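Local coordinates for protein mannan endo-1,4-beta-mannosidase (Cryptopygus antarcticus, PDB 4OOU) that hydrolyses the beta-1,4-linked backbone of mannans at internal sites, releasing mannobiose, mannotriose and mannotetraose from beta-1,4-mannan, at residues F44-D52 with S60-I69; E245-Y254 with N291-N302. All coordinates share one frame; numbering follows the deposited sequence.

Interaction 1 of 2, residues F44-D52 with S60-I69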
loop_
_atom_site.group_PDB
_atom_site.type_symbol
_atom_site.label_atom_id
_atom_site.label_comp_id
_atom_site.label_asym_id
_atom_site.label_seq_id
_atom_site.Cartn_x
_atom_site.Cartn_y
_atom_site.Cartn_z
ATOM N N PHE A 44 10.013 -1.459 2.504
ATOM C CA PHE A 44 11.349 -1.877 2.100
ATOM C C PHE A 44 11.995 -0.786 1.263
ATOM O O PHE A 44 13.127 -0.350 1.595
ATOM C CB PHE A 44 11.411 -3.254 1.432
ATOM C CG PHE A 44 11.299 -4.428 2.400
ATOM C CD1 PHE A 44 11.623 -4.307 3.757
ATOM C CD2 PHE A 44 10.892 -5.683 1.935
ATOM C CE1 PHE A 44 11.517 -5.397 4.627
ATOM C CE2 PHE A 44 10.803 -6.774 2.799
ATOM C CZ PHE A 44 11.112 -6.624 4.147
ATOM N N ALA A 45 11.343 -0.316 0.199
ATOM C CA ALA A 45 10.150 -0.881 -0.456
ATOM C C ALA A 45 10.606 -1.792 -1.591
ATOM O O ALA A 45 9.782 -2.393 -2.286
ATOM C CB ALA A 45 9.277 0.239 -1.027
ATOM N N TRP A 46 11.922 -1.839 -1.807
ATOM C CA TRP A 46 12.522 -2.753 -2.765
ATOM C C TRP A 46 13.980 -2.990 -2.377
ATOM O O TRP A 46 14.494 -2.404 -1.437
ATOM C CB TRP A 46 12.398 -2.186 -4.175
ATOM C CG TRP A 46 13.019 -0.849 -4.309
ATOM C CD1 TRP A 46 14.346 -0.585 -4.487
ATOM C CD2 TRP A 46 12.361 0.414 -4.239
ATOM N NE1 TRP A 46 14.553 0.767 -4.552
ATOM C CE2 TRP A 46 13.351 1.410 -4.406
ATOM C CE3 TRP A 46 11.026 0.812 -4.065
ATOM C CZ2 TRP A 46 13.053 2.787 -4.392
ATOM C CZ3 TRP A 46 10.727 2.193 -4.076
ATOM C CH2 TRP A 46 11.747 3.154 -4.243
ATOM N N ARG A 47 14.626 -3.900 -3.068
ATOM C CA ARG A 47 16.073 -4.040 -2.983
ATOM C C ARG A 47 16.585 -3.571 -4.347
ATOM O O ARG A 47 17.352 -2.622 -4.450
ATOM C CB ARG A 47 16.403 -5.503 -2.653
ATOM C CG ARG A 47 17.804 -5.983 -2.988
ATOM C CD ARG A 47 18.895 -5.194 -2.296
ATOM N NE ARG A 47 20.206 -5.875 -2.179
ATOM C CZ ARG A 47 20.760 -6.757 -3.037
ATOM N NH1 ARG A 47 20.184 -7.166 -4.185
ATOM N NH2 ARG A 47 21.949 -7.254 -2.730
ATOM N N SER A 48 16.072 -4.220 -5.380
ATOM C CA SER A 48 16.185 -3.769 -6.749
ATOM C C SER A 48 14.838 -3.303 -7.340
ATOM O O SER A 48 13.872 -4.088 -7.404
ATOM C CB SER A 48 16.760 -4.894 -7.596
ATOM O OG SER A 48 18.003 -5.291 -7.082
ATOM N N TYR A 49 14.809 -2.045 -7.800
ATOM C CA TYR A 49 13.548 -1.314 -8.072
ATOM C C TYR A 49 12.750 -1.881 -9.202
ATOM O O TYR A 49 13.016 -1.585 -10.341
ATOM C CB TYR A 49 13.869 0.169 -8.356
ATOM C CG TYR A 49 12.694 1.087 -8.695
ATOM C CD1 TYR A 49 11.736 1.448 -7.727
ATOM C CD2 TYR A 49 12.576 1.650 -9.971
ATOM C CE1 TYR A 49 10.678 2.313 -8.041
ATOM C CE2 TYR A 49 11.542 2.526 -10.273
ATOM C CZ TYR A 49 10.584 2.853 -9.326
ATOM O OH TYR A 49 9.542 3.717 -9.679
ATOM N N GLY A 50 11.774 -2.716 -8.904
ATOM C CA GLY A 50 10.960 -3.299 -9.964
ATOM C C GLY A 50 11.486 -4.610 -10.505
ATOM O O GLY A 50 10.763 -5.263 -11.267
ATOM N N SER A 51 12.717 -4.997 -10.116
ATOM C CA SER A 51 13.297 -6.324 -10.434
ATOM C C SER A 51 13.581 -7.301 -9.240
ATOM O O SER A 51 14.486 -8.139 -9.317
ATOM C CB SER A 51 14.557 -6.167 -11.285
ATOM O OG SER A 51 15.558 -5.446 -10.619
ATOM N N ASP A 52 12.781 -7.229 -8.178
ATOM C CA ASP A 52 12.980 -8.059 -7.009
ATOM C C ASP A 52 12.432 -9.435 -7.245
ATOM O O ASP A 52 13.021 -10.413 -6.816
ATOM C CB ASP A 52 12.254 -7.494 -5.801
ATOM C CG ASP A 52 13.020 -6.388 -5.109
ATOM O OD1 ASP A 52 14.265 -6.375 -5.167
ATOM O OD2 ASP A 52 12.340 -5.536 -4.490
ATOM N N SER A 60 18.843 -13.269 -6.348
ATOM C CA SER A 60 19.833 -12.264 -5.993
ATOM C C SER A 60 19.312 -11.385 -4.880
ATOM O O SER A 60 19.982 -11.096 -3.880
ATOM C CB SER A 60 20.092 -11.394 -7.208
ATOM O OG SER A 60 20.748 -10.223 -6.788
ATOM N N ASN A 61 18.075 -10.965 -5.070
ATOM C CA ASN A 61 17.419 -10.009 -4.183
ATOM C C ASN A 61 16.906 -10.604 -2.845
ATOM O O ASN A 61 17.070 -9.987 -1.796
ATOM C CB ASN A 61 16.297 -9.299 -4.991
ATOM C CG ASN A 61 16.858 -8.375 -6.070
ATOM O OD1 ASN A 61 17.622 -7.493 -5.767
ATOM N ND2 ASN A 61 16.499 -8.594 -7.316
ATOM N N GLY A 62 16.316 -11.800 -2.899
ATOM C CA GLY A 62 15.703 -12.483 -1.741
ATOM C C GLY A 62 16.457 -12.573 -0.423
ATOM O O GLY A 62 15.903 -12.320 0.633
ATOM N N PRO A 63 17.730 -12.961 -0.459
ATOM C CA PRO A 63 18.459 -13.005 0.821
ATOM C C PRO A 63 18.514 -11.673 1.574
ATOM O O PRO A 63 18.446 -11.674 2.796
ATOM C CB PRO A 63 19.861 -13.441 0.409
ATOM C CG PRO A 63 19.647 -14.198 -0.865
ATOM C CD PRO A 63 18.527 -13.503 -1.574
ATOM N N ALA A 64 18.631 -10.554 0.865
ATOM C CA ALA A 64 18.666 -9.261 1.543
ATOM C C ALA A 64 17.312 -8.967 2.158
ATOM O O ALA A 64 17.226 -8.410 3.245
ATOM C CB ALA A 64 19.065 -8.124 0.602
ATOM N N LEU A 65 16.237 -9.331 1.487
ATOM C CA LEU A 65 14.961 -8.911 2.035
ATOM C C LEU A 65 14.396 -9.875 3.021
ATOM O O LEU A 65 13.624 -9.462 3.839
ATOM C CB LEU A 65 13.948 -8.429 1.011
ATOM C CG LEU A 65 14.048 -8.852 -0.406
ATOM C CD1 LEU A 65 13.491 -10.231 -0.347
ATOM C CD2 LEU A 65 13.211 -7.926 -1.257
ATOM N N LYS A 66 14.821 -11.125 2.989
ATOM C CA LYS A 66 14.615 -12.002 4.135
ATOM C C LYS A 66 15.284 -11.451 5.387
ATOM O O LYS A 66 14.689 -11.475 6.471
ATOM C CB LYS A 66 15.146 -13.389 3.837
ATOM C CG LYS A 66 14.139 -14.193 3.049
ATOM C CD LYS A 66 14.773 -15.353 2.316
ATOM C CE LYS A 66 13.715 -16.131 1.565
ATOM N NZ LYS A 66 14.385 -17.081 0.654
ATOM N N ASP A 67 16.515 -10.949 5.226
ATOM C CA ASP A 67 17.273 -10.360 6.327
ATOM C C ASP A 67 16.527 -9.189 6.923
ATOM O O ASP A 67 16.374 -9.065 8.149
ATOM C CB ASP A 67 18.605 -9.842 5.824
ATOM C CG ASP A 67 19.368 -9.154 6.896
ATOM O OD1 ASP A 67 19.620 -9.828 7.897
ATOM O OD2 ASP A 67 19.677 -7.946 6.775
ATOM N N TRP A 68 16.086 -8.317 6.019
ATOM C CA TRP A 68 15.228 -7.189 6.359
ATOM C C TRP A 68 13.944 -7.630 7.055
ATOM O O TRP A 68 13.528 -7.020 8.056
ATOM C CB TRP A 68 14.876 -6.376 5.114
ATOM C CG TRP A 68 16.049 -5.781 4.423
ATOM C CD1 TRP A 68 17.351 -5.848 4.804
ATOM C CD2 TRP A 68 16.021 -5.012 3.223
ATOM N NE1 TRP A 68 18.150 -5.181 3.892
ATOM C CE2 TRP A 68 17.352 -4.655 2.919
ATOM C CE3 TRP A 68 15.000 -4.599 2.368
ATOM C CZ2 TRP A 68 17.682 -3.896 1.813
ATOM C CZ3 TRP A 68 15.322 -3.861 1.265
ATOM C CH2 TRP A 68 16.655 -3.504 0.994
ATOM N N ILE A 69 13.305 -8.691 6.573
ATOM C CA ILE A 69 12.135 -9.130 7.340
ATOM C C ILE A 69 12.629 -9.608 8.766
ATOM O O ILE A 69 12.030 -9.244 9.781
ATOM C CB ILE A 69 11.051 -10.051 6.617
ATOM C CG1 ILE A 69 10.971 -11.369 7.306
ATOM C CG2 ILE A 69 11.094 -10.243 5.106
ATOM C CD1 ILE A 69 10.117 -11.184 8.528
HETATM O O HOH W 1 17.431 -7.348 -10.207
#
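Trp-68 turns the edge of its indole toward the face of Phe-44. The centroids of the Phe-44 ring and the six-membered ring of Trp-68 are 5.4 Å apart, planes at 66°. In this TIM barrel of glycoside hydrolase family 5, this edge-to-face pair joins the loop after strand 35-43 to helix 58-74. Ile-69 CG2 meets the edge of the Phe-44 ring, 3.7 Å from CZ. Leu-65 CB lies 4.0 Å from Phe-44 CE2.

At the other end of the contact, Asn-61 OD1 accepts two hydrogen bonds. Ser-48 OG donates to Asn-61 OD1 at 2.6 Å. Arg-47 NH1 donates to Asn-61 OD1 at 3.0 Å. This second bond is bent (136° at the hydrogen), with the amide nearly perpendicular to the guanidinium. A bend at chi2 carries the Arg-47 chain past Ala-64 CB to the amide.

Behind this shell, the Asp-52 carboxylate holds the backbone N of Arg-47 and Ser-48. Strand 79-86 backs Phe-44 through Ala-80 and Val-82. Phe-343 makes a second edge-to-face pair with Trp-68. Trp-46 starts off away from the helix at CB, and its indole pairs edge-to-face with Trp-83, a substrate-binding residue. Trp-46 O, hydrogen-bonded by Asn-344 ND2, lies at the indole edge, 3.2 Å from Trp-68 CZ3.

Interaction 2 of 2, residues E245-Y254 with N291-N302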
loop_
_atom_site.group_PDB
_atom_site.type_symbol
_atom_site.label_atom_id
_atom_site.label_comp_id
_atom_site.label_asym_id
_atom_site.label_seq_id
_atom_site.Cartn_x
_atom_site.Cartn_y
_atom_site.Cartn_z
ATOM N N GLU A 245 -2.731 13.350 2.892
ATOM C CA GLU A 245 -4.095 13.401 3.459
ATOM C C GLU A 245 -5.177 13.960 2.503
ATOM O O GLU A 245 -6.333 13.499 2.550
ATOM C CB GLU A 245 -4.061 14.223 4.757
ATOM C CG GLU A 245 -3.803 15.728 4.581
ATOM C CD GLU A 245 -2.343 16.152 4.528
ATOM O OE1 GLU A 245 -1.403 15.326 4.652
ATOM O OE2 GLU A 245 -2.135 17.374 4.348
ATOM N N LEU A 246 -4.763 14.913 1.636
ATOM C CA LEU A 246 -5.632 15.746 0.756
ATOM C C LEU A 246 -6.694 15.054 -0.083
ATOM O O LEU A 246 -7.645 15.693 -0.597
ATOM C CB LEU A 246 -4.760 16.520 -0.237
ATOM C CG LEU A 246 -4.131 17.882 0.114
ATOM C CD1 LEU A 246 -4.267 18.336 1.557
ATOM C CD2 LEU A 246 -2.663 17.887 -0.276
ATOM N N THR A 247 -6.529 13.752 -0.230
ATOM C CA THR A 247 -7.279 13.022 -1.203
ATOM C C THR A 247 -7.944 11.799 -0.586
ATOM O O THR A 247 -8.559 10.991 -1.287
ATOM C CB THR A 247 -6.332 12.718 -2.364
ATOM O OG1 THR A 247 -7.079 12.407 -3.522
ATOM C CG2 THR A 247 -5.452 11.604 -2.056
ATOM N N GLN A 248 -7.870 11.664 0.736
ATOM C CA GLN A 248 -8.525 10.532 1.398
ATOM C C GLN A 248 -9.305 10.933 2.654
ATOM O O GLN A 248 -9.579 10.110 3.541
ATOM C CB GLN A 248 -7.535 9.373 1.649
ATOM C CG GLN A 248 -7.394 8.442 0.438
ATOM C CD GLN A 248 -6.603 7.187 0.729
ATOM O OE1 GLN A 248 -6.684 6.630 1.820
ATOM N NE2 GLN A 248 -5.835 6.726 -0.253
ATOM N N THR A 249 -9.722 12.192 2.687
ATOM C CA THR A 249 -10.685 12.642 3.682
ATOM C C THR A 249 -11.675 13.616 3.052
ATOM O O THR A 249 -11.304 14.428 2.184
ATOM C CB THR A 249 -9.960 13.324 4.839
ATOM O OG1 THR A 249 -10.886 13.575 5.915
ATOM C CG2 THR A 249 -9.280 14.619 4.344
ATOM N N ASP A 250 -12.931 13.560 3.482
ATOM C CA ASP A 250 -13.870 14.631 3.106
ATOM C C ASP A 250 -13.801 15.814 4.069
ATOM O O ASP A 250 -14.369 16.885 3.806
ATOM C CB ASP A 250 -15.282 14.084 2.952
ATOM C CG ASP A 250 -15.410 13.276 1.716
ATOM O OD1 ASP A 250 -15.068 13.808 0.648
ATOM O OD2 ASP A 250 -15.788 12.097 1.802
ATOM N N SER A 251 -13.056 15.646 5.151
ATOM C CA SER A 251 -12.858 16.739 6.105
ATOM C C SER A 251 -12.104 17.951 5.488
ATOM O O SER A 251 -11.645 17.907 4.337
ATOM C CB SER A 251 -12.155 16.204 7.351
ATOM O OG SER A 251 -12.987 15.256 8.002
ATOM N N PHE A 252 -12.039 19.044 6.241
ATOM C CA PHE A 252 -11.112 20.170 5.949
ATOM C C PHE A 252 -11.246 20.830 4.578
ATOM O O PHE A 252 -10.328 21.565 4.160
ATOM C CB PHE A 252 -9.661 19.714 6.104
ATOM C CG PHE A 252 -9.370 19.043 7.426
ATOM C CD1 PHE A 252 -9.291 19.793 8.599
ATOM C CD2 PHE A 252 -9.152 17.678 7.498
ATOM C CE1 PHE A 252 -8.997 19.206 9.820
ATOM C CE2 PHE A 252 -8.856 17.083 8.712
ATOM C CZ PHE A 252 -8.775 17.847 9.876
ATOM N N GLY A 253 -12.378 20.578 3.902
ATOM C CA GLY A 253 -12.585 20.994 2.511
ATOM C C GLY A 253 -11.888 20.139 1.463
ATOM O O GLY A 253 -11.957 20.412 0.270
ATOM N N TYR A 254 -11.211 19.086 1.908
ATOM C CA TYR A 254 -10.562 18.164 0.999
ATOM C C TYR A 254 -11.593 17.174 0.479
ATOM O O TYR A 254 -12.759 17.203 0.885
ATOM C CB TYR A 254 -9.500 17.386 1.741
ATOM C CG TYR A 254 -8.521 18.199 2.525
ATOM C CD1 TYR A 254 -8.150 19.505 2.122
ATOM C CD2 TYR A 254 -7.892 17.648 3.637
ATOM C CE1 TYR A 254 -7.219 20.227 2.834
ATOM C CE2 TYR A 254 -6.949 18.361 4.340
ATOM C CZ TYR A 254 -6.618 19.653 3.939
ATOM O OH TYR A 254 -5.689 20.358 4.679
ATOM N N ASN A 291 -3.352 19.845 8.263
ATOM C CA ASN A 291 -4.167 18.793 8.832
ATOM C C ASN A 291 -3.616 17.442 8.409
ATOM O O ASN A 291 -4.362 16.518 8.099
ATOM C CB ASN A 291 -5.613 18.984 8.401
ATOM C CG ASN A 291 -6.100 20.407 8.647
ATOM O OD1 ASN A 291 -6.000 20.925 9.769
ATOM N ND2 ASN A 291 -6.623 21.055 7.591
ATOM N N ALA A 292 -2.289 17.357 8.410
ATOM C CA ALA A 292 -1.585 16.133 8.114
ATOM C C ALA A 292 -1.687 15.209 9.317
ATOM O O ALA A 292 -2.061 15.630 10.409
ATOM C CB ALA A 292 -0.136 16.418 7.739
ATOM N N PRO A 293 -1.419 13.936 9.118
ATOM C CA PRO A 293 -1.760 12.945 10.139
ATOM C C PRO A 293 -1.151 13.119 11.537
ATOM O O PRO A 293 -1.848 12.850 12.527
ATOM C CB PRO A 293 -1.264 11.638 9.518
ATOM C CG PRO A 293 -1.519 11.848 8.093
ATOM C CD PRO A 293 -1.179 13.300 7.824
ATOM N N PHE A 294 0.128 13.529 11.608
ATOM C CA PHE A 294 0.807 13.731 12.888
ATOM C C PHE A 294 0.481 15.109 13.441
ATOM O O PHE A 294 0.885 15.427 14.553
ATOM C CB PHE A 294 2.330 13.522 12.794
ATOM C CG PHE A 294 2.726 12.092 12.551
ATOM C CD1 PHE A 294 2.586 11.146 13.545
ATOM C CD2 PHE A 294 3.215 11.678 11.304
ATOM C CE1 PHE A 294 2.924 9.803 13.306
ATOM C CE2 PHE A 294 3.549 10.345 11.058
ATOM C CZ PHE A 294 3.406 9.400 12.063
ATOM N N LYS A 295 -0.290 15.902 12.696
ATOM C CA LYS A 295 -0.877 17.136 13.244
ATOM C C LYS A 295 -2.219 16.898 13.926
ATOM O O LYS A 295 -2.684 17.737 14.665
ATOM C CB LYS A 295 -1.044 18.200 12.154
ATOM C CG LYS A 295 0.196 19.036 11.924
ATOM C CD LYS A 295 0.406 20.007 13.089
ATOM C CE LYS A 295 1.192 21.259 12.710
ATOM N NZ LYS A 295 0.385 22.173 11.856
ATOM N N VAL A 296 -2.819 15.737 13.724
ATOM C CA VAL A 296 -4.249 15.623 13.880
ATOM C C VAL A 296 -4.661 14.220 14.414
ATOM O O VAL A 296 -3.813 13.455 14.846
ATOM C CB VAL A 296 -4.842 16.012 12.509
ATOM C CG1 VAL A 296 -5.270 14.799 11.689
ATOM C CG2 VAL A 296 -5.960 17.019 12.667
ATOM N N ASN A 297 -5.953 13.930 14.447
ATOM C CA ASN A 297 -6.500 12.615 14.821
ATOM C C ASN A 297 -6.807 11.799 13.592
ATOM O O ASN A 297 -7.209 12.365 12.592
ATOM C CB ASN A 297 -7.897 12.819 15.418
ATOM C CG ASN A 297 -7.938 12.730 16.905
ATOM O OD1 ASN A 297 -6.933 12.498 17.575
ATOM N ND2 ASN A 297 -9.129 12.918 17.445
ATOM N N ARG A 298 -6.793 10.480 13.671
ATOM C CA ARG A 298 -7.442 9.713 12.593
ATOM C C ARG A 298 -8.938 10.025 12.509
ATOM O O ARG A 298 -9.563 9.920 11.457
ATOM C CB ARG A 298 -7.321 8.209 12.790
ATOM C CG ARG A 298 -8.522 7.666 13.535
ATOM C CD ARG A 298 -8.865 6.265 13.156
ATOM N NE ARG A 298 -9.699 6.212 11.998
ATOM C CZ ARG A 298 -10.202 5.066 11.580
ATOM N NH1 ARG A 298 -9.941 3.980 12.260
ATOM N NH2 ARG A 298 -10.951 4.994 10.487
ATOM N N TRP A 299 -9.525 10.351 13.644
ATOM C CA TRP A 299 -10.965 10.533 13.749
ATOM C C TRP A 299 -11.336 11.807 13.025
ATOM O O TRP A 299 -12.393 11.893 12.388
ATOM C CB TRP A 299 -11.354 10.608 15.214
ATOM C CG TRP A 299 -10.772 9.451 16.038
ATOM C CD1 TRP A 299 -9.798 9.529 16.989
ATOM C CD2 TRP A 299 -11.106 8.061 15.925
ATOM N NE1 TRP A 299 -9.522 8.294 17.488
ATOM C CE2 TRP A 299 -10.319 7.370 16.860
ATOM C CE3 TRP A 299 -12.004 7.343 15.136
ATOM C CZ2 TRP A 299 -10.389 5.990 17.023
ATOM C CZ3 TRP A 299 -12.087 5.954 15.309
ATOM C CH2 TRP A 299 -11.277 5.294 16.242
ATOM N N ALA A 300 -10.430 12.784 13.106
ATOM C CA ALA A 300 -10.556 14.028 12.368
ATOM C C ALA A 300 -10.834 13.762 10.898
ATOM O O ALA A 300 -11.531 14.539 10.256
ATOM C CB ALA A 300 -9.293 14.880 12.520
ATOM N N TYR A 301 -10.304 12.676 10.333
ATOM C CA TYR A 301 -10.507 12.473 8.904
ATOM C C TYR A 301 -11.925 11.944 8.603
ATOM O O TYR A 301 -12.304 11.809 7.448
ATOM C CB TYR A 301 -9.404 11.607 8.297
ATOM C CG TYR A 301 -8.051 12.273 8.315
ATOM C CD1 TYR A 301 -7.827 13.454 7.653
ATOM C CD2 TYR A 301 -7.001 11.724 9.008
ATOM C CE1 TYR A 301 -6.596 14.090 7.677
ATOM C CE2 TYR A 301 -5.760 12.343 9.031
ATOM C CZ TYR A 301 -5.566 13.543 8.364
ATOM O OH TYR A 301 -4.308 14.146 8.397
ATOM N N ASN A 302 -12.714 11.718 9.652
ATOM C CA ASN A 302 -14.101 11.245 9.536
ATOM C C ASN A 302 -14.167 10.124 8.511
ATOM O O ASN A 302 -14.784 10.251 7.464
ATOM C CB ASN A 302 -15.072 12.387 9.200
ATOM C CG ASN A 302 -16.555 11.959 9.293
ATOM O OD1 ASN A 302 -17.450 12.616 8.752
ATOM N ND2 ASN A 302 -16.813 10.854 9.967
HETATM O O HOH W 2 -3.388 19.319 5.548
#
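Phe-252 and Asn-291 stack nearly flat, with ring and amide planes 13° apart. Asn-291 CB sits 3.5 Å above the centre of the Phe-252 ring, a CH-pi contact. Phe-252 has positive phi, and its CG is anti to the carbonyl carbon (chi1 -52°). This directs the ring across to the 291-302 loop. There CZ also touches Val-296 CG2 and Ala-300 CB, and Phe-252 CE2 comes within 3.9 Å of Tyr-301 CE1.

Two hydroxyls bind consecutive carbonyls of that loop. Thr-249 OG1 donates to Tyr-301 O at 2.7 Å, and Ser-251 OG to Ala-300 O at 2.8 Å. The serine bond lies in the carbonyl plane; the threonine approaches tilted from it. Thr-249 OG1 also accepts from Ser-251 N, forming an ST turn, and lies at the Tyr-301 ring edge.

Glu-245 folds back at chi2 (-87°), bringing its OE1 to 3.5 Å from Ala-292 CB. Its OE2 accepts from a water, which also accepts from Asn-291 N and bonds Tyr-254 OH. Asn-289 ND2 hydrogen-bonds Glu-245 OE2 as well.

The contact joins the loop between strand 238-241 and helix 260-267 to the loop between strands 277-281 and 308-313. Ala-292 and Pro-293 rest on Thr-281, Tyr-301 rests on Leu-308, and Phe-294 packs against helix 323-332.

How the interactions relate
Interactions 1 and 2 lie on opposite sides of the chain's centre. Their centres are 33 Å apart, and their nearest atoms are about 16 Å apart. Both are partly buried and attach a loop that follows a barrel strand, but they share no segment. Interaction 1 sets its loop on the helix next in sequence; interaction 2 ties together two loops 37 residues apart, neither a regular helix or strand. In 44-52 with 60-69, the polar bonds converge on a side-chain amide, away from the aromatic pair. In 245-254 with 291-302, hydroxyls bind main-chain carbonyls, and a water links both loops. Interaction 1 borders the substrate site through Trp-46, beside Trp-83 and Trp-341; interaction 2 lies a little farther from substrate-binding Gln-204 and Trp-243.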